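Local coordinates for protein dermonecrotic toxin (Pasteurella multocida, PDB 2EBF) that is a potent mitogenic toxin that induces bone resorption and is associated with atrophic rhinitis in pigs, its C-terminal region carrying a thiol-protease-like catalytic triad, at residues E97-I102 and P145-G150; L101-E106 and E120-L125. All coordinates share one frame; numbering follows the deposited sequence.

Interaction 1: residues E97-I102 and P145-G150. With GLC (alpha-D-glucopyranose), chain C.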
loop_
_atom_site.group_PDB
_atom_site.type_symbol
_atom_site.label_atom_id
_atom_site.label_comp_id
_atom_site.label_asym_id
_atom_site.label_seq_id
_atom_site.Cartn_x
_atom_site.Cartn_y
_atom_site.Cartn_z
ATOM N N GLU A 97 -19.110 -7.755 -0.936
ATOM C CA GLU A 97 -19.990 -7.538 0.212
ATOM C C GLU A 97 -21.191 -8.486 0.192
ATOM O O GLU A 97 -21.540 -9.073 1.232
ATOM C CB GLU A 97 -20.452 -6.073 0.279
ATOM C CG GLU A 97 -19.329 -5.075 0.628
ATOM C CD GLU A 97 -19.761 -3.609 0.530
ATOM O OE1 GLU A 97 -20.928 -3.343 0.217
ATOM O OE2 GLU A 97 -18.924 -2.715 0.765
ATOM N N LEU A 98 -21.802 -8.660 -0.981
ATOM C CA LEU A 98 -22.932 -9.585 -1.127
ATOM C C LEU A 98 -22.516 -11.017 -0.831
ATOM O O LEU A 98 -23.263 -11.769 -0.195
ATOM C CB LEU A 98 -23.515 -9.534 -2.541
ATOM C CG LEU A 98 -25.046 -9.665 -2.702
ATOM C CD1 LEU A 98 -25.462 -10.088 -4.104
ATOM C CD2 LEU A 98 -25.784 -10.474 -1.615
ATOM N N MET A 99 -21.337 -11.397 -1.313
ATOM C CA MET A 99 -20.799 -12.719 -1.005
ATOM C C MET A 99 -20.754 -12.918 0.514
ATOM O O MET A 99 -21.216 -13.940 1.009
ATOM C CB MET A 99 -19.405 -12.907 -1.601
ATOM C CG MET A 99 -19.336 -13.027 -3.125
ATOM S SD MET A 99 -17.595 -13.249 -3.557
ATOM C CE MET A 99 -17.665 -13.020 -5.318
ATOM N N GLU A 100 -20.220 -11.934 1.250
ATOM C CA GLU A 100 -20.182 -12.039 2.717
ATOM C C GLU A 100 -21.584 -12.183 3.334
ATOM O O GLU A 100 -21.788 -13.039 4.200
ATOM C CB GLU A 100 -19.391 -10.910 3.398
ATOM C CG GLU A 100 -19.397 -11.069 4.946
ATOM C CD GLU A 100 -18.577 -10.033 5.706
ATOM O OE1 GLU A 100 -17.695 -9.369 5.121
ATOM O OE2 GLU A 100 -18.820 -9.893 6.926
ATOM N N LEU A 101 -22.543 -11.369 2.880
ATOM C CA LEU A 101 -23.923 -11.483 3.369
ATOM C C LEU A 101 -24.470 -12.901 3.223
ATOM O O LEU A 101 -25.130 -13.411 4.128
ATOM C CB LEU A 101 -24.854 -10.493 2.654
ATOM C CG LEU A 101 -24.560 -8.999 2.813
ATOM C CD1 LEU A 101 -25.694 -8.182 2.231
ATOM C CD2 LEU A 101 -24.347 -8.651 4.275
ATOM N N ILE A 102 -24.189 -13.509 2.092
ATOM C CA ILE A 102 -24.589 -14.856 1.839
ATOM C C ILE A 102 -23.865 -15.864 2.725
ATOM O O ILE A 102 -24.476 -16.713 3.276
ATOM C CB ILE A 102 -24.470 -15.202 0.365
ATOM C CG1 ILE A 102 -25.404 -14.313 -0.444
ATOM C CG2 ILE A 102 -24.749 -16.604 0.122
ATOM C CD1 ILE A 102 -25.176 -14.391 -1.876
ATOM N N PRO A 145 -11.208 -14.308 5.598
ATOM C CA PRO A 145 -12.535 -14.123 6.199
ATOM C C PRO A 145 -13.066 -12.714 5.935
ATOM O O PRO A 145 -12.279 -11.824 5.647
ATOM C CB PRO A 145 -12.272 -14.318 7.703
ATOM C CG PRO A 145 -10.981 -15.117 7.761
ATOM C CD PRO A 145 -10.177 -14.600 6.614
ATOM N N ASN A 146 -14.385 -12.535 6.034
ATOM C CA ASN A 146 -15.056 -11.234 5.846
ATOM C C ASN A 146 -14.823 -10.682 4.439
ATOM O O ASN A 146 -14.101 -9.691 4.252
ATOM C CB ASN A 146 -14.613 -10.197 6.883
ATOM C CG ASN A 146 -14.275 -10.810 8.237
ATOM O OD1 ASN A 146 -15.086 -11.510 8.853
ATOM N ND2 ASN A 146 -13.071 -10.541 8.704
ATOM N N LYS A 147 -15.439 -11.334 3.457
ATOM C CA LYS A 147 -15.280 -10.958 2.056
ATOM C C LYS A 147 -15.688 -9.530 1.759
ATOM O O LYS A 147 -15.250 -8.964 0.757
ATOM C CB LYS A 147 -16.071 -11.900 1.162
ATOM C CG LYS A 147 -15.576 -13.333 1.206
ATOM C CD LYS A 147 -16.384 -14.204 0.270
ATOM C CE LYS A 147 -15.843 -15.639 0.243
ATOM N NZ LYS A 147 -15.992 -16.309 1.568
ATOM N N GLY A 148 -16.521 -8.949 2.623
ATOM C CA GLY A 148 -16.920 -7.556 2.482
ATOM C C GLY A 148 -16.185 -6.577 3.375
ATOM O O GLY A 148 -16.651 -5.473 3.581
ATOM N N SER A 149 -15.040 -6.971 3.928
ATOM C CA SER A 149 -14.277 -6.046 4.790
ATOM C C SER A 149 -13.508 -4.968 4.024
ATOM O O SER A 149 -13.050 -3.988 4.617
ATOM C CB SER A 149 -13.284 -6.826 5.646
ATOM O OG SER A 149 -12.267 -7.353 4.810
ATOM N N GLY A 150 -13.353 -5.148 2.718
ATOM C CA GLY A 150 -12.473 -4.287 1.936
ATOM C C GLY A 150 -11.214 -4.982 1.469
ATOM O O GLY A 150 -10.607 -4.569 0.480
HETATM C C1 GLC C . -14.202 -19.647 2.135
HETATM C C2 GLC C . -13.415 -20.080 3.372
HETATM C C3 GLC C . -14.233 -21.111 4.160
HETATM C C4 GLC C . -15.607 -20.551 4.524
HETATM C C5 GLC C . -16.325 -20.003 3.285
HETATM C C6 GLC C . -17.571 -19.221 3.678
HETATM O O1 GLC C . -14.362 -20.791 1.293
HETATM O O2 GLC C . -12.150 -20.624 2.974
HETATM O O3 GLC C . -13.564 -21.525 5.352
HETATM O O4 GLC C . -16.393 -21.586 5.143
HETATM O O5 GLC C . -15.478 -19.116 2.538
HETATM O O6 GLC C . -17.171 -18.094 4.468
HETATM O O HOH W 1 -17.683 -11.811 8.553
#
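A type I beta turn, N146 to S149, in the loop between helices 135-143 and 151-164 packs against helix 88-108, where E100 reaches into the turn. G148 N donates to E100 OE1 at 2.8 Å with an N-H...O angle of 144°, a bent bond; OE1 accepts with its anti lone pair, the one turned from OE2. With CG anti to the backbone N (chi1 180°) and the chain extended beyond, the carboxylate reaches the turn, and its buried charge is also met by R312 in a salt bridge at OE2. One water donates to E100 OE2 (2.8 Å) and N146 OD1 (2.6 Å), bridging them; F188 N also bonds OD1, and A186 O takes the N-H of ND2. E97 CA lies 3.8 Å from G148 CA, an approach that the missing side chain of G148 permits. K147 crosses M99 at about a right angle, CD 3.8 Å from M99 CB, and its bent end turns away, where NZ donates to GLC O5 (3.0 Å) and forms a salt bridge with D103. The contact is a glycine-containing beta turn docked on a helix of the membrane localization domain, with K147 contributing to a glycan pocket.

Interaction 2: residues L101-E106 and E120-L125. With GLC (alpha-D-glucopyranose), chain C.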
loop_
_atom_site.group_PDB
_atom_site.type_symbol
_atom_site.label_atom_id
_atom_site.label_comp_id
_atom_site.label_asym_id
_atom_site.label_seq_id
_atom_site.Cartn_x
_atom_site.Cartn_y
_atom_site.Cartn_z
ATOM N N LEU A 101 -22.543 -11.369 2.880
ATOM C CA LEU A 101 -23.923 -11.483 3.369
ATOM C C LEU A 101 -24.470 -12.901 3.223
ATOM O O LEU A 101 -25.130 -13.411 4.128
ATOM C CB LEU A 101 -24.854 -10.493 2.654
ATOM C CG LEU A 101 -24.560 -8.999 2.813
ATOM C CD1 LEU A 101 -25.694 -8.182 2.231
ATOM C CD2 LEU A 101 -24.347 -8.651 4.275
ATOM N N ILE A 102 -24.189 -13.509 2.092
ATOM C CA ILE A 102 -24.589 -14.856 1.839
ATOM C C ILE A 102 -23.865 -15.864 2.725
ATOM O O ILE A 102 -24.476 -16.713 3.276
ATOM C CB ILE A 102 -24.470 -15.202 0.365
ATOM C CG1 ILE A 102 -25.404 -14.313 -0.444
ATOM C CG2 ILE A 102 -24.749 -16.604 0.122
ATOM C CD1 ILE A 102 -25.176 -14.391 -1.876
ATOM N N ASP A 103 -22.562 -15.719 2.856
ATOM C CA ASP A 103 -21.772 -16.492 3.826
ATOM C C ASP A 103 -22.398 -16.480 5.225
ATOM O O ASP A 103 -22.577 -17.530 5.845
ATOM C CB ASP A 103 -20.342 -15.942 3.921
ATOM C CG ASP A 103 -19.503 -16.230 2.693
ATOM O OD1 ASP A 103 -19.868 -17.098 1.861
ATOM O OD2 ASP A 103 -18.454 -15.562 2.560
ATOM N N LEU A 104 -22.723 -15.281 5.709
ATOM C CA LEU A 104 -23.254 -15.085 7.047
ATOM C C LEU A 104 -24.646 -15.702 7.198
ATOM O O LEU A 104 -24.944 -16.320 8.218
ATOM C CB LEU A 104 -23.311 -13.594 7.386
ATOM C CG LEU A 104 -21.977 -12.865 7.604
ATOM C CD1 LEU A 104 -22.208 -11.365 7.720
ATOM C CD2 LEU A 104 -21.251 -13.384 8.847
ATOM N N TYR A 105 -25.479 -15.530 6.172
ATOM C CA TYR A 105 -26.820 -16.106 6.151
ATOM C C TYR A 105 -26.763 -17.627 6.191
ATOM O O TYR A 105 -27.493 -18.255 6.963
ATOM C CB TYR A 105 -27.576 -15.641 4.910
ATOM C CG TYR A 105 -29.015 -16.110 4.850
ATOM C CD1 TYR A 105 -30.053 -15.292 5.309
ATOM C CD2 TYR A 105 -29.338 -17.368 4.331
ATOM C CE1 TYR A 105 -31.370 -15.708 5.244
ATOM C CE2 TYR A 105 -30.653 -17.794 4.262
ATOM C CZ TYR A 105 -31.663 -16.959 4.721
ATOM O OH TYR A 105 -32.964 -17.381 4.666
ATOM N N GLU A 106 -25.899 -18.201 5.358
ATOM C CA GLU A 106 -25.676 -19.646 5.294
ATOM C C GLU A 106 -25.235 -20.192 6.657
ATOM O O GLU A 106 -25.668 -21.260 7.077
ATOM C CB GLU A 106 -24.621 -19.955 4.230
ATOM C CG GLU A 106 -24.319 -21.419 4.007
ATOM C CD GLU A 106 -23.218 -21.625 2.987
ATOM O OE1 GLU A 106 -22.138 -20.996 3.115
ATOM O OE2 GLU A 106 -23.432 -22.417 2.051
ATOM N N GLU A 120 -26.419 -20.345 -5.478
ATOM C CA GLU A 120 -26.294 -20.146 -6.915
ATOM C C GLU A 120 -25.865 -18.713 -7.209
ATOM O O GLU A 120 -24.968 -18.480 -8.017
ATOM C CB GLU A 120 -27.596 -20.487 -7.644
ATOM C CG GLU A 120 -27.678 -19.921 -9.082
ATOM C CD GLU A 120 -26.640 -20.507 -10.041
ATOM O OE1 GLU A 120 -26.467 -19.961 -11.175
ATOM O OE2 GLU A 120 -26.008 -21.524 -9.675
ATOM N N LEU A 121 -26.501 -17.763 -6.536
ATOM C CA LEU A 121 -26.144 -16.354 -6.674
ATOM C C LEU A 121 -24.687 -16.099 -6.276
ATOM O O LEU A 121 -23.976 -15.359 -6.955
ATOM C CB LEU A 121 -27.081 -15.481 -5.835
ATOM C CG LEU A 121 -26.819 -13.973 -5.804
ATOM C CD1 LEU A 121 -26.794 -13.346 -7.205
ATOM C CD2 LEU A 121 -27.850 -13.282 -4.927
ATOM N N ARG A 122 -24.255 -16.695 -5.170
ATOM C CA ARG A 122 -22.866 -16.545 -4.722
ATOM C C ARG A 122 -21.884 -17.062 -5.774
ATOM O O ARG A 122 -20.870 -16.424 -6.048
ATOM C CB ARG A 122 -22.643 -17.247 -3.379
ATOM C CG ARG A 122 -21.257 -16.997 -2.790
ATOM C CD ARG A 122 -21.114 -17.579 -1.384
ATOM N NE ARG A 122 -21.470 -18.996 -1.335
ATOM C CZ ARG A 122 -21.718 -19.671 -0.213
ATOM N NH1 ARG A 122 -21.642 -19.070 0.961
ATOM N NH2 ARG A 122 -22.042 -20.958 -0.269
ATOM N N THR A 123 -22.190 -18.212 -6.368
ATOM C CA THR A 123 -21.339 -18.770 -7.426
ATOM C C THR A 123 -21.307 -17.828 -8.645
ATOM O O THR A 123 -20.257 -17.632 -9.257
ATOM C CB THR A 123 -21.802 -20.186 -7.815
ATOM O OG1 THR A 123 -21.753 -21.021 -6.654
ATOM C CG2 THR A 123 -20.896 -20.789 -8.878
ATOM N N GLN A 124 -22.452 -17.222 -8.973
ATOM C CA GLN A 124 -22.514 -16.238 -10.072
ATOM C C GLN A 124 -21.577 -15.067 -9.848
ATOM O O GLN A 124 -20.927 -14.587 -10.790
ATOM C CB GLN A 124 -23.934 -15.700 -10.277
ATOM C CG GLN A 124 -24.923 -16.728 -10.805
ATOM C CD GLN A 124 -26.362 -16.249 -10.780
ATOM O OE1 GLN A 124 -27.265 -16.973 -11.222
ATOM N NE2 GLN A 124 -26.594 -15.038 -10.273
ATOM N N LEU A 125 -21.551 -14.576 -8.614
ATOM C CA LEU A 125 -20.704 -13.441 -8.261
ATOM C C LEU A 125 -19.246 -13.854 -8.359
ATOM O O LEU A 125 -18.419 -13.103 -8.857
ATOM C CB LEU A 125 -21.014 -12.947 -6.844
ATOM C CG LEU A 125 -22.441 -12.405 -6.602
ATOM C CD1 LEU A 125 -22.730 -12.403 -5.103
ATOM C CD2 LEU A 125 -22.587 -11.013 -7.191
HETATM C C1 GLC C . -14.202 -19.647 2.135
HETATM C C2 GLC C . -13.415 -20.080 3.372
HETATM C C3 GLC C . -14.233 -21.111 4.160
HETATM C C4 GLC C . -15.607 -20.551 4.524
HETATM C C5 GLC C . -16.325 -20.003 3.285
HETATM C C6 GLC C . -17.571 -19.221 3.678
HETATM O O1 GLC C . -14.362 -20.791 1.293
HETATM O O2 GLC C . -12.150 -20.624 2.974
HETATM O O3 GLC C . -13.564 -21.525 5.352
HETATM O O4 GLC C . -16.393 -21.586 5.143
HETATM O O5 GLC C . -15.478 -19.116 2.538
HETATM O O6 GLC C . -17.171 -18.094 4.468
#
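Helices 88-108 and 115-129 run nearly antiparallel here, their local axes 10.7 Å apart at an angle of 152°, with I102 and R122 the nearest pair of CA atoms (7.0 Å). R122 spans the gap: its chain leaves the helix trans and extended as far as CD, then bends at chi3, which turns the guanidinium toward the two acids of the facing helix. E106 is gripped end-on by two nitrogens, NH1 to OE1 at 2.9 Å and NH2 to OE2 at 3.1 Å. The first of these is nearly straight (165°) and lies in the guanidinium plane, yet both nitrogens come from above the carboxylate plane, and the two flat groups are well turned against each other. NH1 is shared with D103 OD1, 2.8 Å away and met nearly along its C-O axis, though with a more bent N-H...O angle of 133°. The result is a three-residue salt-bridge network between neighbouring helices of a hairpin in the membrane localization domain, with both acids one turn apart on helix 88-108. R119, at the preceding turn of the other helix, also pairs with E106 OE2. The other carboxylate oxygen of D103, OD2, lies 3.4 Å from GLC O6. I102 lays CG2 over one face of the guanidinium, and its CD1 packs against L121 CD2 at 4.2 Å.

Interactions 1 and 2 use consecutive turns of helix 88-108 and share L101 and I102; their centres are about 9 Å apart. D103 is the joint between them: K147 NZ lies 2.8 Å from D103 OD2 in a salt bridge, while D103's other oxygen serves R122, so the loop 145-150 and helix 115-129 are tied through one carboxylate. K147 and D103 belong to the same glycan pocket and touch the same glucose. L98 CD1 packs 3.7 Å from L125 CD1, and M99 CE lies 3.5 Å from the backbone carbon L125 C. The phosphonate, by contrast, is bound far along the chain, around C626.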